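Local coordinates for endo-1,3-beta-glucanase, family GH16 (Zobellia galactanivorans, PDB 4BPZ), which probably hydrolyses internal beta-1,3-glucosidic bonds of glucans such as algal laminarin, the chain being its calcium-binding family 16 catalytic domain, at residues E99-L104 and G184-Y189; K65-K70 and D244-I249. The protein carries 1 engineered substitution. All blocks are in the same frame, centred on the assembly; numbering follows the deposited sequence.

Interaction 1: residues E99-L104 and G184-Y189; sequences EVRAKL and GSFHVY
Strand 99-103 and the start of strand 187-193 run antiparallel, their short axes 4.6 Å apart at 142°, with Val100 and Tyr189, and Ala102 and His187, as hydrogen-bonded pairs and Arg101 opposite Val188 as a non-hydrogen-bonded one. Two reciprocal pairs of backbone bonds hold them; the bond from His187 N to Ala102 O, at 3.1 Å, is the longest of the four. Just ahead of the regular pairing, the Phe186 ring is inserted between two long side chains. Lys103, extended beyond CG, lays CE over one face in a CH-pi contact, 3.7 Å from the ring centroid; Arg101 NH1 covers the opposite face, the guanidinium and ring planes 27° apart. The same NH1 forms a salt bridge with the calcium ligand Asp250, so this part of the jelly-roll beta-sandwich of family 16 is tied to the calcium site. With an alanine at Phe186, Lys103 CE would probably lose the ring face it rests on and be freer to turn, and the Arg101 guanidinium would lose its stacking surface though not its bond to Asp250. On the face carrying Val100 and Ala102, Tyr189 has its CG beside the backbone N (chi1 -60°), which directs the ring along the strand to Leu104, whose CD1 lies 3.3 Å from Tyr189 OH. Water 2, in the plane of that ring, hydrogen-bonds to Tyr189 OH at 2.7 Å, and also to Ala102 O and His187 ND1.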
ATOM      1  N   GLU A  99       9.564   4.968   5.687  1.00 11.24           N
ATOM      2  CA  GLU A  99      10.505   4.833   4.540  1.00 11.74           C
ATOM      3  C   GLU A  99      10.404   3.442   4.009  1.00 11.89           C
ATOM      4  O   GLU A  99      10.523   2.464   4.768  1.00 12.42           O
ATOM      5  CB  GLU A  99      11.945   5.079   4.990  1.00 13.58           C
ATOM      6  CG  GLU A  99      12.220   6.480   5.465  1.00 15.37           C
ATOM      7  CD  GLU A  99      13.562   6.645   6.081  1.00 16.18           C
ATOM      8  OE1 GLU A  99      14.292   5.640   6.270  1.00 20.07           O
ATOM      9  OE2 GLU A  99      13.925   7.778   6.315  1.00 21.13           O
ATOM     10  N   VAL A 100      10.169   3.278   2.708  1.00 11.56           N
ATOM     11  CA  VAL A 100      10.102   1.954   2.076  1.00 12.34           C
ATOM     12  C   VAL A 100      11.016   1.992   0.873  1.00 12.54           C
ATOM     13  O   VAL A 100      10.800   2.784  -0.067  1.00 13.17           O
ATOM     14  CB  VAL A 100       8.644   1.587   1.656  1.00 12.51           C
ATOM     15  CG1 VAL A 100       8.644   0.188   1.078  1.00 13.78           C
ATOM     16  CG2 VAL A 100       7.698   1.634   2.845  1.00 13.54           C
ATOM     17  N   ARG A 101      12.045   1.142   0.866  1.00 12.56           N
ATOM     18  CA  ARG A 101      12.979   1.110  -0.271  1.00 13.71           C
ATOM     19  C   ARG A 101      12.572  -0.083  -1.153  1.00 12.75           C
ATOM     20  O   ARG A 101      12.453  -1.222  -0.648  1.00 13.29           O
ATOM     21  CB  ARG A 101      14.405   0.903   0.261  1.00 13.86           C
ATOM     22  CG  ARG A 101      15.439   0.876  -0.867  1.00 15.05           C
ATOM     23  CD  ARG A 101      16.855   0.964  -0.268  1.00 17.71           C
ATOM     24  NE  ARG A 101      17.829   1.141  -1.338  1.00 18.39           N
ATOM     25  CZ  ARG A 101      18.688   0.217  -1.729  1.00 20.67           C
ATOM     26  NH1 ARG A 101      18.652  -1.033  -1.283  1.00 23.98           N
ATOM     27  NH2 ARG A 101      19.541   0.494  -2.714  1.00 23.68           N
ATOM     28  N   ALA A 102      12.286   0.151  -2.436  1.00 12.89           N
ATOM     29  CA  ALA A 102      11.677  -0.867  -3.263  1.00 12.63           C
ATOM     30  C   ALA A 102      12.011  -0.697  -4.731  1.00 12.98           C
ATOM     31  O   ALA A 102      12.359   0.370  -5.185  1.00 14.00           O
ATOM     32  CB  ALA A 102      10.111  -0.758  -3.124  1.00 14.81           C
ATOM     33  N   LYS A 103      11.799  -1.810  -5.454  1.00 13.30           N
ATOM     34  CA  LYS A 103      11.772  -1.915  -6.904  1.00 13.91           C
ATOM     35  C   LYS A 103      10.368  -2.287  -7.288  1.00 12.47           C
ATOM     36  O   LYS A 103       9.766  -3.190  -6.689  1.00 13.86           O
ATOM     37  CB  LYS A 103      12.743  -2.975  -7.423  1.00 15.56           C
ATOM     38  CG  LYS A 103      14.194  -2.514  -7.401  1.00 17.55           C
ATOM     39  CD  LYS A 103      15.119  -3.646  -7.885  1.00 21.71           C
ATOM     40  CE  LYS A 103      16.530  -3.258  -7.704  1.00 25.25           C
ATOM     41  NZ  LYS A 103      17.398  -4.351  -8.326  1.00 30.92           N
ATOM     42  N   LEU A 104       9.808  -1.591  -8.291  1.00 12.92           N
ATOM     43  CA  LEU A 104       8.401  -1.735  -8.674  1.00 12.80           C
ATOM     44  C   LEU A 104       8.216  -2.746  -9.807  1.00 12.18           C
ATOM     45  O   LEU A 104       9.156  -2.921 -10.626  1.00 14.36           O
ATOM     46  CB  LEU A 104       7.776  -0.361  -9.035  1.00 12.80           C
ATOM     47  CG  LEU A 104       7.967   0.701  -7.982  1.00 13.89           C
ATOM     48  CD1 LEU A 104       7.241   1.956  -8.408  1.00 14.99           C
ATOM     49  CD2 LEU A 104       7.559   0.288  -6.598  1.00 15.14           C
ATOM     50  N   GLY A 184      14.209  -1.447 -12.115  1.00 17.26           N
ATOM     51  CA  GLY A 184      15.560  -1.994 -12.069  1.00 21.25           C
ATOM     52  C   GLY A 184      16.460  -1.351 -11.038  1.00 19.62           C
ATOM     53  O   GLY A 184      17.553  -1.839 -10.866  1.00 22.46           O
ATOM     54  N   SER A 185      15.965  -0.312 -10.381  1.00 18.78           N
ATOM     55  CA  SER A 185      16.816   0.409  -9.431  1.00 20.92           C
ATOM     56  C   SER A 185      15.910   0.625  -8.191  1.00 19.23           C
ATOM     57  O   SER A 185      14.754   1.044  -8.298  1.00 19.51           O
ATOM     58  CB  SER A 185      17.164   1.818  -9.947  1.00 21.86           C
ATOM     59  OG  SER A 185      18.039   2.539  -9.028  1.00 31.56           O
ATOM     60  N   PHE A 186      16.462   0.403  -7.003  1.00 18.25           N
ATOM     61  CA  PHE A 186      15.746   0.774  -5.776  1.00 16.65           C
ATOM     62  C   PHE A 186      15.574   2.300  -5.672  1.00 16.83           C
ATOM     63  O   PHE A 186      16.489   3.057  -5.941  1.00 19.51           O
ATOM     64  CB  PHE A 186      16.504   0.262  -4.538  1.00 18.65           C
ATOM     65  CG  PHE A 186      16.387  -1.186  -4.269  1.00 17.68           C
ATOM     66  CD1 PHE A 186      15.165  -1.732  -3.817  1.00 17.67           C
ATOM     67  CD2 PHE A 186      17.468  -2.064  -4.542  1.00 21.61           C
ATOM     68  CE1 PHE A 186      15.031  -3.070  -3.594  1.00 19.45           C
ATOM     69  CE2 PHE A 186      17.314  -3.435  -4.284  1.00 24.11           C
ATOM     70  CZ  PHE A 186      16.081  -3.954  -3.871  1.00 22.70           C
ATOM     71  N   HIS A 187      14.374   2.707  -5.206  1.00 15.37           N
ATOM     72  CA  HIS A 187      14.130   4.056  -4.779  1.00 14.87           C
ATOM     73  C   HIS A 187      13.547   4.005  -3.398  1.00 14.01           C
ATOM     74  O   HIS A 187      13.020   2.957  -2.958  1.00 15.06           O
ATOM     75  CB  HIS A 187      13.135   4.760  -5.686  1.00 15.79           C
ATOM     76  CG  HIS A 187      13.624   4.927  -7.123  1.00 17.01           C
ATOM     77  ND1 HIS A 187      13.728   3.914  -8.025  1.00 17.03           N
ATOM     78  CD2 HIS A 187      13.990   6.083  -7.774  1.00 18.81           C
ATOM     79  CE1 HIS A 187      14.182   4.398  -9.213  1.00 18.71           C
ATOM     80  NE2 HIS A 187      14.302   5.732  -9.089  1.00 21.35           N
ATOM     81  N   VAL A 188      13.599   5.154  -2.661  1.00 13.78           N
ATOM     82  CA  VAL A 188      12.969   5.226  -1.341  1.00 13.86           C
ATOM     83  C   VAL A 188      11.702   6.045  -1.467  1.00 13.35           C
ATOM     84  O   VAL A 188      11.726   7.236  -1.799  1.00 15.37           O
ATOM     85  CB  VAL A 188      13.940   5.819  -0.294  1.00 13.98           C
ATOM     86  CG1 VAL A 188      13.239   5.912   1.034  1.00 15.64           C
ATOM     87  CG2 VAL A 188      15.171   4.967  -0.180  1.00 17.63           C
ATOM     88  N   TYR A 189      10.575   5.459  -1.097  1.00 13.16           N
ATOM     89  CA  TYR A 189       9.262   6.086  -1.086  1.00 11.91           C
ATOM     90  C   TYR A 189       8.969   6.420   0.356  1.00 11.61           C
ATOM     91  O   TYR A 189       9.085   5.529   1.228  1.00 13.06           O
ATOM     92  CB  TYR A 189       8.267   5.067  -1.597  1.00 12.23           C
ATOM     93  CG  TYR A 189       8.604   4.600  -3.036  1.00 12.11           C
ATOM     94  CD1 TYR A 189       8.229   5.368  -4.150  1.00 13.32           C
ATOM     95  CD2 TYR A 189       9.412   3.474  -3.221  1.00 12.54           C
ATOM     96  CE1 TYR A 189       8.588   4.967  -5.423  1.00 13.09           C
ATOM     97  CE2 TYR A 189       9.813   3.130  -4.548  1.00 13.52           C
ATOM     98  CZ  TYR A 189       9.405   3.859  -5.613  1.00 13.50           C
ATOM     99  OH  TYR A 189       9.731   3.544  -6.911  1.00 15.03           O
TER
HETATM  100  O   HOH W   1      17.656   3.553  -2.753  1.00 36.45           O
HETATM  101  O   HOH W   2      11.747   1.798  -7.417  1.00 14.45           O

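Interaction 2: residues K65-K70 and D244-I249; sequences KIRAIK and DDIFEI
Lys65 lies across from Glu248 and beside Ile246, where strands 65-70 and 244-249 pair antiparallel at 163°. From its CB, 4.0 Å from Ile246 CG2, the Lys65 chain passes to CG, which packs more closely on the same methyl at 3.7 Å. Beyond a bend at chi2 (79°) the chain leaves the Ile246 methyl and runs alongside Glu248, its CE 3.9 Å from Glu248 OE2. At the tip, NZ stays 4.1 Å from Glu248 OE2, beyond a salt bridge; it bonds instead to Ser60 OG and Thr63 OG1, and Thr63 OG1 also binds Glu248 OE2, bridging the two charges. Farther along this face, the Arg67 methylenes run alongside Ile246, with Arg67 CB 4.0 Å from Ile246 CG1, while NE goes on to Glu55 O. The backbones are joined through the hydrogen-bonded pairs Ile66-Phe247 and Ala68-Asp245; the bond from Phe247 N to Ile66 O is short and straight, 2.8 Å and 171°. On the other face Ile66 and Phe247 stand CB to CB at 4.3 Å, and both side chains pack on Ile228 of strand 222-230. One face thus carries Lys65, Arg67 and Glu248, partly exposed, and the other turns Ile66, Ala68 and Phe247 inward, the two-sided strand pairing of the family 16 jelly-roll beta-sandwich.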
ATOM      1  N   LYS A  65       9.379 -10.095  -1.478  1.00 12.77           N
ATOM      2  CA  LYS A  65       8.753 -10.012  -2.772  1.00 12.53           C
ATOM      3  C   LYS A  65       7.282 -10.245  -2.626  1.00 12.02           C
ATOM      4  O   LYS A  65       6.838 -11.196  -1.925  1.00 13.21           O
ATOM      5  CB  LYS A  65       9.274 -11.135  -3.717  1.00 14.11           C
ATOM      6  CG  LYS A  65      10.687 -10.924  -4.181  1.00 15.52           C
ATOM      7  CD  LYS A  65      11.755 -11.312  -3.153  1.00 16.72           C
ATOM      8  CE  LYS A  65      13.093 -11.532  -3.803  1.00 19.08           C
ATOM      9  NZ  LYS A  65      14.116 -11.788  -2.776  1.00 19.32           N
ATOM     10  N   ILE A  66       6.476  -9.373  -3.266  1.00 10.98           N
ATOM     11  CA  ILE A  66       5.072  -9.654  -3.533  1.00 11.04           C
ATOM     12  C   ILE A  66       5.012  -9.963  -5.034  1.00 11.45           C
ATOM     13  O   ILE A  66       5.643  -9.263  -5.842  1.00 11.66           O
ATOM     14  CB  ILE A  66       4.153  -8.439  -3.180  1.00 11.28           C
ATOM     15  CG1 ILE A  66       4.266  -8.238  -1.660  1.00 12.99           C
ATOM     16  CG2 ILE A  66       2.744  -8.709  -3.637  1.00 12.71           C
ATOM     17  CD1 ILE A  66       3.607  -6.890  -1.201  1.00 16.10           C
ATOM     18  N   ARG A  67       4.315 -11.046  -5.378  1.00 11.33           N
ATOM     19  CA  ARG A  67       4.309 -11.546  -6.778  1.00 10.73           C
ATOM     20  C   ARG A  67       2.899 -11.726  -7.205  1.00 11.22           C
ATOM     21  O   ARG A  67       2.114 -12.467  -6.589  1.00 11.84           O
ATOM     22  CB  ARG A  67       5.123 -12.839  -6.802  1.00 11.79           C
ATOM     23  CG  ARG A  67       5.102 -13.510  -8.206  1.00 11.23           C
ATOM     24  CD  ARG A  67       6.162 -14.557  -8.381  1.00 13.15           C
ATOM     25  NE  ARG A  67       6.077 -15.572  -7.319  1.00 12.53           N
ATOM     26  CZ  ARG A  67       7.096 -16.332  -6.888  1.00 11.54           C
ATOM     27  NH1 ARG A  67       8.293 -16.244  -7.491  1.00 12.86           N
ATOM     28  NH2 ARG A  67       6.889 -17.140  -5.853  1.00 12.90           N
ATOM     29  N   ALA A  68       2.545 -11.044  -8.312  1.00 10.74           N
ATOM     30  CA  ALA A  68       1.248 -11.203  -8.964  1.00 10.95           C
ATOM     31  C   ALA A  68       1.406 -12.225 -10.088  1.00 11.79           C
ATOM     32  O   ALA A  68       2.415 -12.190 -10.814  1.00 13.00           O
ATOM     33  CB  ALA A  68       0.801  -9.891  -9.529  1.00 12.92           C
ATOM     34  N   ILE A  69       0.413 -13.067 -10.281  1.00 12.22           N
ATOM     35  CA  ILE A  69       0.510 -14.217 -11.218  1.00 12.35           C
ATOM     36  C   ILE A  69      -0.792 -14.357 -11.937  1.00 12.64           C
ATOM     37  O   ILE A  69      -1.874 -14.258 -11.360  1.00 13.68           O
ATOM     38  CB  ILE A  69       0.787 -15.524 -10.481  1.00 13.30           C
ATOM     39  CG1 ILE A  69       1.955 -15.444  -9.516  1.00 14.57           C
ATOM     40  CG2 ILE A  69       1.004 -16.655 -11.468  1.00 15.31           C
ATOM     41  CD1 ILE A  69       2.156 -16.661  -8.654  1.00 16.92           C
ATOM     42  N   LYS A  70      -0.728 -14.605 -13.267  1.00 13.09           N
ATOM     43  CA  LYS A  70      -1.937 -15.037 -14.001  1.00 13.68           C
ATOM     44  C   LYS A  70      -2.154 -16.492 -13.653  1.00 14.88           C
ATOM     45  O   LYS A  70      -1.337 -17.401 -14.010  1.00 16.03           O
ATOM     46  CB  LYS A  70      -1.724 -14.853 -15.515  1.00 15.78           C
ATOM     47  CG  LYS A  70      -2.995 -15.200 -16.308  1.00 16.97           C
ATOM     48  CD  LYS A  70      -2.832 -14.823 -17.750  1.00 18.76           C
ATOM     49  CE  LYS A  70      -4.168 -14.983 -18.471  1.00 21.63           C
ATOM     50  NZ  LYS A  70      -3.987 -14.520 -19.881  1.00 23.59           N
ATOM     51  N   ASP A 244       3.805 -13.323 -14.706  1.00 14.10           N
ATOM     52  CA  ASP A 244       3.937 -12.929 -13.310  1.00 12.67           C
ATOM     53  C   ASP A 244       4.810 -11.703 -13.236  1.00 13.35           C
ATOM     54  O   ASP A 244       5.524 -11.346 -14.185  1.00 15.15           O
ATOM     55  CB  ASP A 244       4.449 -14.085 -12.467  1.00 15.19           C
ATOM     56  CG  ASP A 244       5.663 -14.731 -13.114  1.00 18.71           C
ATOM     57  OD1 ASP A 244       6.708 -14.128 -13.200  1.00 20.69           O
ATOM     58  OD2 ASP A 244       5.489 -15.928 -13.639  1.00 20.02           O
ATOM     59  N   ASP A 245       4.791 -10.998 -12.093  1.00 13.44           N
ATOM     60  CA  ASP A 245       5.713  -9.885 -11.864  1.00 13.92           C
ATOM     61  C   ASP A 245       5.863  -9.661 -10.383  1.00 12.17           C
ATOM     62  O   ASP A 245       4.965 -10.062  -9.591  1.00 13.85           O
ATOM     63  CB  ASP A 245       5.253  -8.587 -12.530  1.00 14.41           C
ATOM     64  CG  ASP A 245       6.379  -7.680 -12.914  1.00 16.00           C
ATOM     65  OD1 ASP A 245       7.567  -8.039 -12.745  1.00 18.25           O
ATOM     66  OD2 ASP A 245       6.073  -6.568 -13.394  1.00 18.49           O
ATOM     67  N   ILE A 246       6.936  -9.007  -9.987  1.00 12.26           N
ATOM     68  CA  ILE A 246       7.324  -8.798  -8.607  1.00 12.14           C
ATOM     69  C   ILE A 246       7.435  -7.340  -8.227  1.00 12.00           C
ATOM     70  O   ILE A 246       7.926  -6.525  -8.961  1.00 12.94           O
ATOM     71  CB  ILE A 246       8.656  -9.559  -8.307  1.00 13.51           C
ATOM     72  CG1 ILE A 246       8.385 -11.063  -8.150  1.00 14.63           C
ATOM     73  CG2 ILE A 246       9.403  -9.016  -7.089  1.00 14.87           C
ATOM     74  CD1 ILE A 246       9.655 -11.954  -8.177  1.00 16.73           C
ATOM     75  N   PHE A 247       7.027  -7.065  -6.983  1.00 11.61           N
ATOM     76  CA  PHE A 247       7.271  -5.809  -6.233  1.00 11.08           C
ATOM     77  C   PHE A 247       8.242  -6.175  -5.120  1.00 10.72           C
ATOM     78  O   PHE A 247       7.898  -7.032  -4.297  1.00 12.26           O
ATOM     79  CB  PHE A 247       5.910  -5.405  -5.683  1.00 11.69           C
ATOM     80  CG  PHE A 247       5.804  -4.116  -4.900  1.00 11.48           C
ATOM     81  CD1 PHE A 247       6.809  -3.171  -4.826  1.00 12.07           C
ATOM     82  CD2 PHE A 247       4.614  -3.872  -4.208  1.00 11.88           C
ATOM     83  CE1 PHE A 247       6.632  -2.017  -4.068  1.00 13.06           C
ATOM     84  CE2 PHE A 247       4.440  -2.734  -3.475  1.00 12.48           C
ATOM     85  CZ  PHE A 247       5.432  -1.805  -3.436  1.00 13.45           C
ATOM     86  N   GLU A 248       9.448  -5.672  -5.167  1.00 12.24           N
ATOM     87  CA  GLU A 248      10.513  -6.091  -4.287  1.00 12.49           C
ATOM     88  C   GLU A 248      10.821  -4.976  -3.301  1.00 12.79           C
ATOM     89  O   GLU A 248      11.144  -3.852  -3.681  1.00 14.25           O
ATOM     90  CB  GLU A 248      11.760  -6.414  -5.105  1.00 15.08           C
ATOM     91  CG  GLU A 248      12.828  -6.987  -4.231  1.00 17.25           C
ATOM     92  CD  GLU A 248      14.101  -7.384  -4.945  1.00 21.46           C
ATOM     93  OE1 GLU A 248      14.320  -6.919  -6.069  1.00 23.77           O
ATOM     94  OE2 GLU A 248      14.892  -8.139  -4.366  1.00 21.57           O
ATOM     95  N   ILE A 249      10.732  -5.309  -2.016  1.00 13.40           N
ATOM     96  CA  ILE A 249      10.881  -4.315  -0.938  1.00 13.73           C
ATOM     97  C   ILE A 249      12.072  -4.696  -0.073  1.00 12.96           C
ATOM     98  O   ILE A 249      12.124  -5.757   0.558  1.00 13.82           O
ATOM     99  CB  ILE A 249       9.542  -4.262  -0.117  1.00 13.71           C
ATOM    100  CG1 ILE A 249       8.466  -3.716  -1.030  1.00 14.91           C
ATOM    101  CG2 ILE A 249       9.764  -3.403   1.105  1.00 13.84           C
ATOM    102  CD1 ILE A 249       7.144  -3.930  -0.496  1.00 21.97           C
TER

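Overall arrangement
Following the chain from the N terminus, the first of the four strands involved is 63-75, whose residues 65-70 meet, besides nearby strands, a partner close to the C terminus. Strand 96-103 follows, and interaction 1 closes the shorter loop when residues 184-189 return to it across 79 intervening residues. Only then does strand 244-255 arrive to close interaction 2 across 173 intervening residues, so interaction 1 is nested inside it. The late strand also pairs with 96-103, making the strand order 63-75, 244-255, 96-103, 187-193. The two contacts, centres about 14 Å apart, join directly: Lys103 N probably hydrogen-bonds to Glu248 O at 2.8 Å, and Leu104 packs on Phe247.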